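Local coordinates for protein 3'-5' exonuclease crn-4 (Caenorhabditis elegans, PDB 5DK5) that degrades RNA and DNA exonucleolytically in the 3'→5' direction as a metal-dependent DEDDh nuclease and takes part in apoptotic DNA degradation, at residues 40-45 and 82-87; 27-30 and 36-39. One frame throughout, in Å; residues are numbered along the deposited sequence.

Contact 1 of 2, residues 40-45 and 82-87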
loop_
_atom_site.group_PDB
_atom_site.type_symbol
_atom_site.label_atom_id
_atom_site.label_comp_id
_atom_site.label_asym_id
_atom_site.label_seq_id
_atom_site.Cartn_x
_atom_site.Cartn_y
_atom_site.Cartn_z
ATOM N N GLU B 40 0.148 -8.050 5.996
ATOM C CA GLU B 40 -1.150 -8.631 6.326
ATOM C C GLU B 40 -1.422 -9.845 5.449
ATOM O O GLU B 40 -1.161 -9.814 4.249
ATOM C CB GLU B 40 -2.269 -7.610 6.135
ATOM C CG GLU B 40 -2.166 -6.387 7.014
ATOM C CD GLU B 40 -3.196 -5.342 6.648
ATOM O OE1 GLU B 40 -2.971 -4.605 5.664
ATOM O OE2 GLU B 40 -4.238 -5.265 7.333
ATOM N N VAL B 41 -1.960 -10.903 6.048
ATOM C CA VAL B 41 -2.328 -12.104 5.309
ATOM C C VAL B 41 -3.400 -11.792 4.268
ATOM O O VAL B 41 -4.401 -11.146 4.580
ATOM C CB VAL B 41 -2.847 -13.207 6.255
ATOM C CG1 VAL B 41 -3.311 -14.429 5.467
ATOM C CG2 VAL B 41 -1.772 -13.601 7.251
ATOM N N ILE B 42 -3.188 -12.256 3.038
ATOM C CA ILE B 42 -4.158 -12.066 1.961
ATOM C C ILE B 42 -4.564 -13.394 1.320
ATOM O O ILE B 42 -5.512 -13.443 0.536
ATOM C CB ILE B 42 -3.616 -11.118 0.871
ATOM C CG1 ILE B 42 -2.256 -11.599 0.362
ATOM C CG2 ILE B 42 -3.506 -9.699 1.423
ATOM C CD1 ILE B 42 -1.704 -10.764 -0.778
ATOM N N GLN B 43 -3.850 -14.465 1.652
ATOM C CA GLN B 43 -4.281 -15.806 1.272
ATOM C C GLN B 43 -3.894 -16.828 2.338
ATOM O O GLN B 43 -2.798 -16.782 2.897
ATOM C CB GLN B 43 -3.700 -16.209 -0.083
ATOM C CG GLN B 43 -4.285 -17.510 -0.617
ATOM C CD GLN B 43 -3.925 -17.774 -2.065
ATOM O OE1 GLN B 43 -3.086 -17.087 -2.648
ATOM N NE2 GLN B 43 -4.564 -18.778 -2.655
ATOM N N PHE B 44 -4.819 -17.745 2.602
ATOM C CA PHE B 44 -4.704 -18.727 3.674
ATOM C C PHE B 44 -4.918 -20.118 3.078
ATOM O O PHE B 44 -6.051 -20.494 2.778
ATOM C CB PHE B 44 -5.739 -18.417 4.764
ATOM C CG PHE B 44 -5.478 -19.083 6.089
ATOM C CD1 PHE B 44 -4.709 -20.231 6.186
ATOM C CD2 PHE B 44 -6.024 -18.553 7.248
ATOM C CE1 PHE B 44 -4.486 -20.831 7.413
ATOM C CE2 PHE B 44 -5.804 -19.149 8.475
ATOM C CZ PHE B 44 -5.036 -20.287 8.558
ATOM N N ALA B 45 -3.834 -20.875 2.910
ATOM C CA ALA B 45 -3.886 -22.152 2.197
ATOM C C ALA B 45 -3.353 -23.314 3.031
ATOM O O ALA B 45 -2.268 -23.234 3.609
ATOM C CB ALA B 45 -3.112 -22.052 0.891
ATOM N N THR B 82 2.650 -13.008 -5.581
ATOM C CA THR B 82 1.654 -13.890 -4.981
ATOM C C THR B 82 0.694 -14.476 -6.015
ATOM O O THR B 82 0.085 -15.523 -5.785
ATOM C CB THR B 82 0.826 -13.149 -3.921
ATOM O OG1 THR B 82 0.069 -12.109 -4.551
ATOM C CG2 THR B 82 1.734 -12.547 -2.850
ATOM N N GLY B 83 0.558 -13.796 -7.150
ATOM C CA GLY B 83 -0.386 -14.199 -8.177
ATOM C C GLY B 83 -1.822 -13.853 -7.821
ATOM O O GLY B 83 -2.755 -14.280 -8.500
ATOM N N ILE B 84 -2.003 -13.068 -6.762
ATOM C CA ILE B 84 -3.337 -12.713 -6.292
ATOM C C ILE B 84 -3.809 -11.423 -6.968
ATOM O O ILE B 84 -3.126 -10.402 -6.893
ATOM C CB ILE B 84 -3.365 -12.531 -4.763
ATOM C CG1 ILE B 84 -2.908 -13.820 -4.076
ATOM C CG2 ILE B 84 -4.767 -12.154 -4.290
ATOM C CD1 ILE B 84 -2.728 -13.696 -2.577
ATOM N N PRO B 85 -4.974 -11.463 -7.643
ATOM C CA PRO B 85 -5.509 -10.233 -8.234
ATOM C C PRO B 85 -6.244 -9.376 -7.207
ATOM O O PRO B 85 -6.742 -9.899 -6.208
ATOM C CB PRO B 85 -6.465 -10.751 -9.308
ATOM C CG PRO B 85 -6.949 -12.043 -8.771
ATOM C CD PRO B 85 -5.798 -12.636 -7.993
ATOM N N GLN B 86 -6.308 -8.073 -7.460
ATOM C CA GLN B 86 -6.946 -7.137 -6.541
ATOM C C GLN B 86 -8.405 -7.497 -6.281
ATOM O O GLN B 86 -8.889 -7.381 -5.155
ATOM C CB GLN B 86 -6.857 -5.714 -7.093
ATOM C CG GLN B 86 -7.381 -4.646 -6.149
ATOM C CD GLN B 86 -6.585 -4.566 -4.865
ATOM O OE1 GLN B 86 -5.354 -4.576 -4.883
ATOM N NE2 GLN B 86 -7.283 -4.491 -3.740
ATOM N N ARG B 87 -9.100 -7.933 -7.326
ATOM C CA ARG B 87 -10.521 -8.242 -7.219
ATOM C C ARG B 87 -10.783 -9.347 -6.198
ATOM O O ARG B 87 -11.837 -9.376 -5.560
ATOM C CB ARG B 87 -11.078 -8.645 -8.586
ATOM C CG ARG B 87 -10.417 -9.871 -9.200
ATOM C CD ARG B 87 -10.924 -10.131 -10.611
ATOM N NE ARG B 87 -10.314 -11.318 -11.207
ATOM C CZ ARG B 87 -10.762 -12.562 -11.049
ATOM N NH1 ARG B 87 -11.836 -12.807 -10.308
ATOM N NH2 ARG B 87 -10.131 -13.569 -11.635
#
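A classic beta bulge in the RNase H-like sheet of this DEDDh exonuclease supplies one wall of the contact: Ile42 and Gln43 sit opposite the single residue Glu27 of strand 20-28, with which both form backbone hydrogen bonds, and receive Ile84, which follows the end of helix 76-82. The contact is mainly apolar. Ile84 CD1 lies 3.6 Å from Ile42 CD1, and it also meets CG1 of the same residue, so the methyl bears on the outer bond of the Ile42 chain. CG1 of Ile42 occupies the position between its own backbone N and carbonyl carbon (chi1 54°), and the extended chi2 then carries CD1 out to meet the loop. Gln43 closes the other flank, with its CB 3.7 Å from Ile84 CD1 and its OE1 3.4 Å from that methyl. This oxygen rests against hydrocarbon here and has its hydrogen bonding elsewhere, while NE2 of the same amide bonds Asn63 OD1. Ile42 and Gln43 thus hold the Ile84 methyl from two flanks, and 163 Å² is buried in all. An ST turn from Thr82 to Ile84 spans Gly83, the first residue to leave helical angles, with positive phi. The arrangement borders the metal site, because the side chains of Gln43 and Thr82 both pack on Glu27, a magnesium ligand, and that of Thr82 is about 5 Å from a bound MES molecule. The buried Thr82 hydroxyl is gripped twice: it gives its proton to Cys78 O, and OG1 accepts Ile84 N at 3.2 Å with an N-H...O angle of 158°.

Contact 2 of 2, residues 27-30 and 36-39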
loop_
_atom_site.group_PDB
_atom_site.type_symbol
_atom_site.label_atom_id
_atom_site.label_comp_id
_atom_site.label_asym_id
_atom_site.label_seq_id
_atom_site.Cartn_x
_atom_site.Cartn_y
_atom_site.Cartn_z
ATOM N N GLU B 27 0.269 -16.097 2.312
ATOM C CA GLU B 27 0.771 -15.035 1.449
ATOM C C GLU B 27 0.295 -13.715 2.028
ATOM O O GLU B 27 -0.811 -13.637 2.566
ATOM C CB GLU B 27 0.289 -15.215 0.010
ATOM C CG GLU B 27 0.712 -16.539 -0.611
ATOM C CD GLU B 27 2.220 -16.705 -0.693
ATOM O OE1 GLU B 27 2.923 -15.691 -0.889
ATOM O OE2 GLU B 27 2.699 -17.852 -0.556
ATOM N N THR B 28 1.134 -12.688 1.927
ATOM C CA THR B 28 0.854 -11.407 2.564
ATOM C C THR B 28 0.976 -10.234 1.604
ATOM O O THR B 28 1.507 -10.363 0.500
ATOM C CB THR B 28 1.812 -11.144 3.751
ATOM O OG1 THR B 28 3.124 -10.836 3.257
ATOM C CG2 THR B 28 1.888 -12.355 4.678
ATOM N N THR B 29 0.476 -9.084 2.040
ATOM C CA THR B 29 0.781 -7.829 1.375
ATOM C C THR B 29 2.277 -7.594 1.508
ATOM O O THR B 29 2.908 -8.105 2.434
ATOM C CB THR B 29 0.010 -6.651 1.983
ATOM O OG1 THR B 29 0.265 -6.592 3.392
ATOM C CG2 THR B 29 -1.484 -6.809 1.746
ATOM N N SER B 30 2.848 -6.831 0.584
ATOM C CA SER B 30 4.277 -6.564 0.618
ATOM C C SER B 30 4.680 -5.454 -0.341
ATOM O O SER B 30 3.936 -5.095 -1.255
ATOM C CB SER B 30 5.061 -7.834 0.282
ATOM O OG SER B 30 4.709 -8.311 -1.003
ATOM N N ASP B 36 10.276 -2.566 6.197
ATOM C CA ASP B 36 9.509 -1.925 7.259
ATOM C C ASP B 36 8.055 -1.844 6.812
ATOM O O ASP B 36 7.512 -0.757 6.606
ATOM C CB ASP B 36 10.065 -0.537 7.585
ATOM C CG ASP B 36 9.578 -0.014 8.923
ATOM O OD1 ASP B 36 8.695 -0.655 9.530
ATOM O OD2 ASP B 36 10.080 1.039 9.369
ATOM N N TYR B 37 7.437 -3.010 6.661
ATOM C CA TYR B 37 6.115 -3.124 6.069
ATOM C C TYR B 37 5.204 -3.971 6.958
ATOM O O TYR B 37 5.600 -5.052 7.388
ATOM C CB TYR B 37 6.226 -3.747 4.678
ATOM C CG TYR B 37 5.000 -3.572 3.812
ATOM C CD1 TYR B 37 3.968 -4.501 3.838
ATOM C CD2 TYR B 37 4.882 -2.483 2.960
ATOM C CE1 TYR B 37 2.847 -4.343 3.042
ATOM C CE2 TYR B 37 3.768 -2.318 2.164
ATOM C CZ TYR B 37 2.755 -3.250 2.207
ATOM O OH TYR B 37 1.644 -3.084 1.412
ATOM N N PRO B 38 3.978 -3.488 7.235
ATOM C CA PRO B 38 3.049 -4.226 8.096
ATOM C C PRO B 38 2.317 -5.331 7.340
ATOM O O PRO B 38 1.135 -5.194 7.025
ATOM C CB PRO B 38 2.086 -3.135 8.565
ATOM C CG PRO B 38 2.010 -2.212 7.405
ATOM C CD PRO B 38 3.393 -2.213 6.783
ATOM N N CYS B 39 3.029 -6.421 7.063
ATOM C CA CYS B 39 2.495 -7.526 6.273
ATOM C C CYS B 39 1.182 -8.064 6.834
ATOM O O CYS B 39 1.112 -8.477 7.992
ATOM C CB CYS B 39 3.522 -8.658 6.194
ATOM S SG CYS B 39 5.086 -8.191 5.423
HETATM O O HOH W 1 -0.438 -4.435 4.842
HETATM O O HOH W 2 1.104 -4.945 -1.092
#
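This is a contact within the loop that joins antiparallel strands 20-28 and 41-50, where the chain leaves the first strand at Thr28 and comes back as Tyr37 to Cys39 before entering the second. Tyr37 supplies the aromatic part. Its ring is layered between Ser30 CA on one face and Pro38 CD on the other; the Ser30 CA to ring centroid distance is 4.0 Å, 26° off the normal, as expected of a CH-pi contact. With CG anti to the backbone N (chi1 -164°), the ring reaches across to Thr29, whose OG1 lies in the ring plane at the edge, 3.4 Å from Tyr37 CE1. That hydroxyl accepts Glu40 N and donates to water 1 over 2.7 Å, and the water in turn donates to Pro38 O. A second water accepts Ser30 N and hydrogen-bonds Tyr37 OH. Replacing Tyr37 by an alanine is likely to leave Ser30 CA and Pro38 CD without the ring between them, and the second water without its phenolic partner. Beyond the ring, Pro38 is the centre of an inverse gamma turn, closed by Cys39 N to Tyr37 O at 2.9 Å. Cys39 SG then lies 3.7 Å from Thr29 O, the same oxygen that takes the Thr28 OG1 proton from 38° above the carbonyl plane. Thr73 of the second subunit packs on Tyr37 and Pro38, so the loop also borders the dimer. The chemistry implies a junction in which ring faces provide the dry packing, while each water links a side-chain hydroxyl to a backbone atom of the other segment.

The two contacts lie in series along the chain, contact 2 closing before contact 1 opens, and their centres are 11 Å apart. They share one antiparallel strand pair, 20-28 and 41-50, neighbours in the mixed sheet. Probable hydrogen bonds join them directly: Ile42 N to Glu27 O and Glu40 O to Thr29 N, each 2.8 Å. Ile42 CD1 also packs on Thr28 O. Contact 2 lies within the loop that connects the strands, and contact 1 packs the returning strand against the residues after helix 76-82. Glu27, a magnesium ligand within 27-30, packs on Gln43 and Thr82 of contact 1 and so ties both contacts to the metal site. Both also reach the second subunit, which places this part of the exonuclease fold beside the dimer interface.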